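Putative hydrogenase expression/formation protein hupG (Rhodopseudomonas palustris, PDB 2QSI) is of unknown function but, as a thioredoxin-like member of the HupG/HyaE family, probably assists the expression or maturation of a hydrogenase. Local coordinates at residues D27-S32 with V36-R41; V55-L60 with L68-V73. All blocks are in the same frame, centred on the assembly; numbering follows the deposited sequence.

Contact 1: residues D27-S32 with V36-R41; sequences DFIAHS and VVLFFR
Val36, near the start of strand 35-40, meets three side chains of helix 25-30 and the turn that follows it, and its two methyl groups divide the work. CG1, anti to the backbone N (chi1 177°), reaches the edge of the Phe28 ring close to its plane, with CE2 of Phe28 3.9 Å from CG1 of Val36. CG2 serves the other two partners. CG2 of Val36 lies 4.2 Å from CG2 of Ile29. OG of Ser32 is 3.5 Å from CG2 of Val36, and CB of the serine packs beside the same methyl. Two residues further along the strand, CD1 of Ile29 stands 4.4 Å from CD1 of Leu38.

The helix gives way to the turn at His31, the first residue to leave helical backbone angles. His31 N still bonds to Asp27 O, whereas the bond from Ser32 N to Ile29 O is weak. With chi1 at 57°, the Ser32 hydroxyl is folded back over its own backbone, close to two main-chain carbonyls: Ile29 O, 2.9 Å from OG of Ser32, and Lys34 O of the same turn. The hydroxyl can thus rest on a valine methyl while its polar needs are met by main chain.

Farther out, Val36 and Leu38 are tied by backbone bonds to strand 92-106, through Val96 and Ala94. Phe85 of helix 78-85 packs on both Ile29 and Leu38, and Glu99 of the second subunit touches Ile29.

No hydrogen bond or salt bridge joins the two segments, which bury 194 Å² between them. Cohesion across this short helix-to-strand connection therefore rests on van der Waals packing and probably on the hydrophobic effect, while the backbone hydrogen bonds nearby lie within the helix and its turn or run along the sheet.

Contact 2: residues V55-L60 with L68-V73; sequences VVLPEL and LVAAEV
Leu57 on Ala70 is the centre of a buried, largely apolar contact of helix on sheet, in which helix 50-62 is laid against strand 68-73 within the beta-alpha-beta unit that begins with strand 35-40. The leucine comes down on the alanine with its branch point: CG of Leu57 lies 4.0 Å from CB of Ala70, and both CD1 and CD2 are at nearly the same distance, so that the fork sits astride a single methyl. Its chi1 of 175° sets CG anti to the backbone N and directs the branch at the strand.

Two residues earlier on the strand, Leu68 also points at the helix. Its CD1 comes 4.1 Å from the backbone O of Leu60, an ordinary van der Waals approach of a methyl to a carbonyl. Ile61 rests on both Leu68 and Ala70, and Leu93 of strand 92-106 adjoins Leu57 and Leu60. Ile118 of the second subunit packs on Leu60 and Leu68, bringing this end of the contact to the dimer interface.

A leucine thus seats on an alanine where a helix returns the chain to a parallel neighbouring strand, the beta-alpha-beta crossover of the thioredoxin-like fold.

Contact 1 closes along the chain before contact 2 opens, and their centres lie 10 Å apart. Both are built on the same sheet, through the parallel neighbours 35-40 and 68-73, whose backbones are joined by a probable hydrogen bond, Val37 N to Val69 O, at 2.8 Å. Helices 25-30 and 50-62 pack on opposite faces: Phe28 meets the methyl of Ala71, while Phe39 meets Leu57. A salt bridge from Arg41 NE to Glu72 OE2, 2.9 Å long, links the residue just after strand 35-40 to the penultimate residue of strand 68-73. Together the contacts place helices on both faces of the sheet, the three-layer alpha/beta/alpha architecture expected of a thioredoxin-like protein.

Contact 1: residues D27-S32 with V36-R41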
loop_
_atom_site.group_PDB
_atom_site.type_symbol
_atom_site.label_atom_id
_atom_site.label_comp_id
_atom_site.label_asym_id
_atom_site.label_seq_id
_atom_site.Cartn_x
_atom_site.Cartn_y
_atom_site.Cartn_z
ATOM N N ASP A 27 -3.549 -9.257 -5.025
ATOM C CA ASP A 27 -2.318 -10.030 -4.926
ATOM C C ASP A 27 -1.295 -9.577 -5.985
ATOM O O ASP A 27 -0.085 -9.560 -5.708
ATOM C CB ASP A 27 -2.571 -11.553 -5.017
ATOM C CG ASP A 27 -3.500 -12.088 -3.915
ATOM O OD1 ASP A 27 -3.613 -11.510 -2.808
ATOM O OD2 ASP A 27 -4.120 -13.138 -4.158
ATOM N N PHE A 28 -1.753 -9.174 -7.176
ATOM C CA PHE A 28 -0.819 -8.671 -8.196
ATOM C C PHE A 28 0.029 -7.522 -7.639
ATOM O O PHE A 28 1.240 -7.500 -7.782
ATOM C CB PHE A 28 -1.558 -8.194 -9.464
ATOM C CG PHE A 28 -0.636 -7.735 -10.525
ATOM C CD1 PHE A 28 0.094 -8.648 -11.256
ATOM C CD2 PHE A 28 -0.437 -6.382 -10.761
ATOM C CE1 PHE A 28 1.006 -8.220 -12.222
ATOM C CE2 PHE A 28 0.495 -5.952 -11.729
ATOM C CZ PHE A 28 1.210 -6.870 -12.436
ATOM N N ILE A 29 -0.633 -6.568 -7.010
ATOM C CA ILE A 29 0.018 -5.380 -6.524
ATOM C C ILE A 29 0.864 -5.719 -5.343
ATOM O O ILE A 29 2.040 -5.358 -5.280
ATOM C CB ILE A 29 -0.999 -4.287 -6.102
ATOM C CG1 ILE A 29 -1.799 -3.852 -7.299
ATOM C CG2 ILE A 29 -0.263 -3.071 -5.496
ATOM C CD1 ILE A 29 -2.815 -2.763 -7.021
ATOM N N ALA A 30 0.265 -6.418 -4.399
ATOM C CA ALA A 30 0.891 -6.548 -3.088
ATOM C C ALA A 30 2.237 -7.285 -3.201
ATOM O O ALA A 30 3.212 -6.910 -2.521
ATOM C CB ALA A 30 -0.064 -7.225 -2.117
ATOM N N HIS A 31 2.323 -8.267 -4.109
ATOM C CA HIS A 31 3.564 -9.069 -4.281
ATOM C C HIS A 31 4.414 -8.823 -5.566
ATOM O O HIS A 31 5.262 -9.655 -5.946
ATOM C CB HIS A 31 3.201 -10.530 -4.142
ATOM C CG HIS A 31 2.429 -10.827 -2.894
ATOM N ND1 HIS A 31 2.989 -10.760 -1.638
ATOM C CD2 HIS A 31 1.136 -11.180 -2.710
ATOM C CE1 HIS A 31 2.076 -11.069 -0.733
ATOM N NE2 HIS A 31 0.946 -11.346 -1.361
ATOM N N SER A 32 4.226 -7.663 -6.193
ATOM C CA SER A 32 5.036 -7.249 -7.347
ATOM C C SER A 32 6.487 -6.897 -6.994
ATOM O O SER A 32 7.398 -7.081 -7.819
ATOM C CB SER A 32 4.401 -6.013 -7.998
ATOM O OG SER A 32 4.269 -4.973 -7.039
ATOM N N VAL A 36 3.474 -0.383 -9.350
ATOM C CA VAL A 36 2.558 -0.867 -10.337
ATOM C C VAL A 36 1.921 0.246 -11.156
ATOM O O VAL A 36 1.449 1.243 -10.632
ATOM C CB VAL A 36 1.477 -1.740 -9.651
ATOM C CG1 VAL A 36 0.426 -2.204 -10.693
ATOM C CG2 VAL A 36 2.198 -2.954 -8.935
ATOM N N VAL A 37 1.901 0.048 -12.466
ATOM C CA VAL A 37 1.197 0.939 -13.362
ATOM C C VAL A 37 -0.065 0.200 -13.851
ATOM O O VAL A 37 0.020 -0.801 -14.604
ATOM C CB VAL A 37 2.072 1.359 -14.530
ATOM C CG1 VAL A 37 1.330 2.388 -15.421
ATOM C CG2 VAL A 37 3.395 1.964 -14.018
ATOM N N LEU A 38 -1.224 0.676 -13.412
ATOM C CA LEU A 38 -2.485 0.101 -13.838
ATOM C C LEU A 38 -3.003 0.925 -14.980
ATOM O O LEU A 38 -3.128 2.147 -14.852
ATOM C CB LEU A 38 -3.534 0.123 -12.731
ATOM C CG LEU A 38 -3.262 -0.697 -11.480
ATOM C CD1 LEU A 38 -4.416 -0.460 -10.472
ATOM C CD2 LEU A 38 -3.000 -2.145 -11.835
ATOM N N PHE A 39 -3.291 0.228 -16.076
ATOM C CA PHE A 39 -3.791 0.789 -17.325
ATOM C C PHE A 39 -5.295 0.600 -17.414
ATOM O O PHE A 39 -5.785 -0.528 -17.526
ATOM C CB PHE A 39 -3.092 0.102 -18.508
ATOM C CG PHE A 39 -3.639 0.464 -19.847
ATOM C CD1 PHE A 39 -4.030 1.747 -20.149
ATOM C CD2 PHE A 39 -3.676 -0.505 -20.856
ATOM C CE1 PHE A 39 -4.510 2.051 -21.453
ATOM C CE2 PHE A 39 -4.134 -0.216 -22.090
ATOM C CZ PHE A 39 -4.560 1.072 -22.392
ATOM N N PHE A 40 -6.001 1.738 -17.371
ATOM C CA PHE A 40 -7.448 1.814 -17.659
ATOM C C PHE A 40 -7.641 2.244 -19.103
ATOM O O PHE A 40 -7.295 3.381 -19.508
ATOM C CB PHE A 40 -8.110 2.808 -16.716
ATOM C CG PHE A 40 -8.066 2.381 -15.265
ATOM C CD1 PHE A 40 -9.162 1.726 -14.682
ATOM C CD2 PHE A 40 -6.928 2.591 -14.474
ATOM C CE1 PHE A 40 -9.141 1.358 -13.331
ATOM C CE2 PHE A 40 -6.880 2.156 -13.153
ATOM C CZ PHE A 40 -7.980 1.523 -12.589
ATOM N N ARG A 41 -8.139 1.294 -19.885
ATOM C CA ARG A 41 -8.228 1.427 -21.327
ATOM C C ARG A 41 -9.545 2.054 -21.740
ATOM O O ARG A 41 -9.588 3.218 -22.118
ATOM C CB ARG A 41 -8.034 0.042 -22.006
ATOM C CG ARG A 41 -8.111 0.120 -23.530
ATOM C CD ARG A 41 -8.233 -1.249 -24.179
ATOM N NE ARG A 41 -7.016 -2.067 -24.101
ATOM C CZ ARG A 41 -6.009 -2.074 -24.982
ATOM N NH1 ARG A 41 -6.036 -1.315 -26.073
ATOM N NH2 ARG A 41 -4.999 -2.901 -24.769
#

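Contact 2: residues V55-L60 with L68-V73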
loop_
_atom_site.group_PDB
_atom_site.type_symbol
_atom_site.label_atom_id
_atom_site.label_comp_id
_atom_site.label_asym_id
_atom_site.label_seq_id
_atom_site.Cartn_x
_atom_site.Cartn_y
_atom_site.Cartn_z
ATOM N N VAL A 55 0.122 0.674 -26.626
ATOM C CA VAL A 55 1.348 0.387 -27.381
ATOM C C VAL A 55 2.535 1.014 -26.690
ATOM O O VAL A 55 3.596 0.400 -26.636
ATOM C CB VAL A 55 1.287 0.799 -28.904
ATOM C CG1 VAL A 55 0.111 0.154 -29.607
ATOM C CG2 VAL A 55 1.232 2.274 -29.080
ATOM N N VAL A 56 2.380 2.195 -26.113
ATOM C CA VAL A 56 3.501 2.820 -25.405
ATOM C C VAL A 56 3.760 2.338 -23.986
ATOM O O VAL A 56 4.862 2.511 -23.462
ATOM C CB VAL A 56 3.474 4.386 -25.438
ATOM C CG1 VAL A 56 3.444 4.849 -26.904
ATOM C CG2 VAL A 56 2.348 4.992 -24.628
ATOM N N LEU A 57 2.800 1.663 -23.394
ATOM C CA LEU A 57 2.907 1.315 -21.968
ATOM C C LEU A 57 4.140 0.433 -21.698
ATOM O O LEU A 57 4.902 0.723 -20.770
ATOM C CB LEU A 57 1.623 0.636 -21.495
ATOM C CG LEU A 57 1.537 0.084 -20.074
ATOM C CD1 LEU A 57 1.911 1.140 -19.024
ATOM C CD2 LEU A 57 0.159 -0.446 -19.881
ATOM N N PRO A 58 4.363 -0.633 -22.519
ATOM C CA PRO A 58 5.560 -1.449 -22.264
ATOM C C PRO A 58 6.865 -0.668 -22.457
ATOM O O PRO A 58 7.826 -0.939 -21.759
ATOM C CB PRO A 58 5.439 -2.607 -23.277
ATOM C CG PRO A 58 4.299 -2.330 -24.095
ATOM C CD PRO A 58 3.514 -1.215 -23.556
ATOM N N GLU A 59 6.871 0.348 -23.314
ATOM C CA GLU A 59 8.070 1.209 -23.520
ATOM C C GLU A 59 8.301 2.072 -22.298
ATOM O O GLU A 59 9.437 2.257 -21.857
ATOM C CB GLU A 59 7.942 2.108 -24.748
ATOM C CG GLU A 59 7.956 1.344 -26.069
ATOM C CD GLU A 59 9.328 1.113 -26.674
ATOM O OE1 GLU A 59 10.342 1.117 -25.970
ATOM O OE2 GLU A 59 9.367 0.845 -27.880
ATOM N N LEU A 60 7.196 2.547 -21.706
ATOM C CA LEU A 60 7.272 3.321 -20.451
ATOM C C LEU A 60 7.811 2.509 -19.285
ATOM O O LEU A 60 8.672 2.986 -18.535
ATOM C CB LEU A 60 5.893 3.831 -20.068
ATOM C CG LEU A 60 5.744 4.911 -19.021
ATOM C CD1 LEU A 60 6.800 6.051 -19.142
ATOM C CD2 LEU A 60 4.285 5.467 -19.149
ATOM N N LEU A 68 9.183 -0.689 -12.227
ATOM C CA LEU A 68 7.754 -0.701 -12.588
ATOM C C LEU A 68 7.320 -2.035 -13.168
ATOM O O LEU A 68 8.133 -2.776 -13.766
ATOM C CB LEU A 68 7.490 0.372 -13.645
ATOM C CG LEU A 68 7.880 1.791 -13.294
ATOM C CD1 LEU A 68 7.698 2.698 -14.532
ATOM C CD2 LEU A 68 7.085 2.262 -12.064
ATOM N N VAL A 69 6.025 -2.297 -13.044
ATOM C CA VAL A 69 5.379 -3.427 -13.676
ATOM C C VAL A 69 3.982 -2.987 -14.059
ATOM O O VAL A 69 3.392 -2.139 -13.382
ATOM C CB VAL A 69 5.321 -4.645 -12.770
ATOM C CG1 VAL A 69 4.444 -4.385 -11.585
ATOM C CG2 VAL A 69 4.797 -5.849 -13.553
ATOM N N ALA A 70 3.483 -3.485 -15.187
ATOM C CA ALA A 70 2.196 -3.011 -15.702
ATOM C C ALA A 70 1.148 -4.102 -15.673
ATOM O O ALA A 70 1.448 -5.294 -15.791
ATOM C CB ALA A 70 2.339 -2.460 -17.154
ATOM N N ALA A 71 -0.086 -3.687 -15.527
ATOM C CA ALA A 71 -1.247 -4.534 -15.729
ATOM C C ALA A 71 -2.390 -3.688 -16.289
ATOM O O ALA A 71 -2.600 -2.546 -15.882
ATOM C CB ALA A 71 -1.710 -5.185 -14.436
ATOM N N GLU A 72 -3.148 -4.298 -17.193
ATOM C CA GLU A 72 -4.358 -3.699 -17.758
ATOM C C GLU A 72 -5.532 -4.138 -16.901
ATOM O O GLU A 72 -5.592 -5.289 -16.470
ATOM C CB GLU A 72 -4.571 -4.144 -19.203
ATOM C CG GLU A 72 -5.824 -3.543 -19.823
ATOM C CD GLU A 72 -5.950 -3.752 -21.303
ATOM O OE1 GLU A 72 -4.909 -3.895 -22.004
ATOM O OE2 GLU A 72 -7.108 -3.727 -21.786
ATOM N N VAL A 73 -6.434 -3.208 -16.641
ATOM C CA VAL A 73 -7.640 -3.457 -15.877
ATOM C C VAL A 73 -8.722 -4.059 -16.779
ATOM O O VAL A 73 -9.067 -3.495 -17.828
ATOM C CB VAL A 73 -8.122 -2.151 -15.184
ATOM C CG1 VAL A 73 -9.395 -2.365 -14.396
ATOM C CG2 VAL A 73 -7.010 -1.627 -14.226
#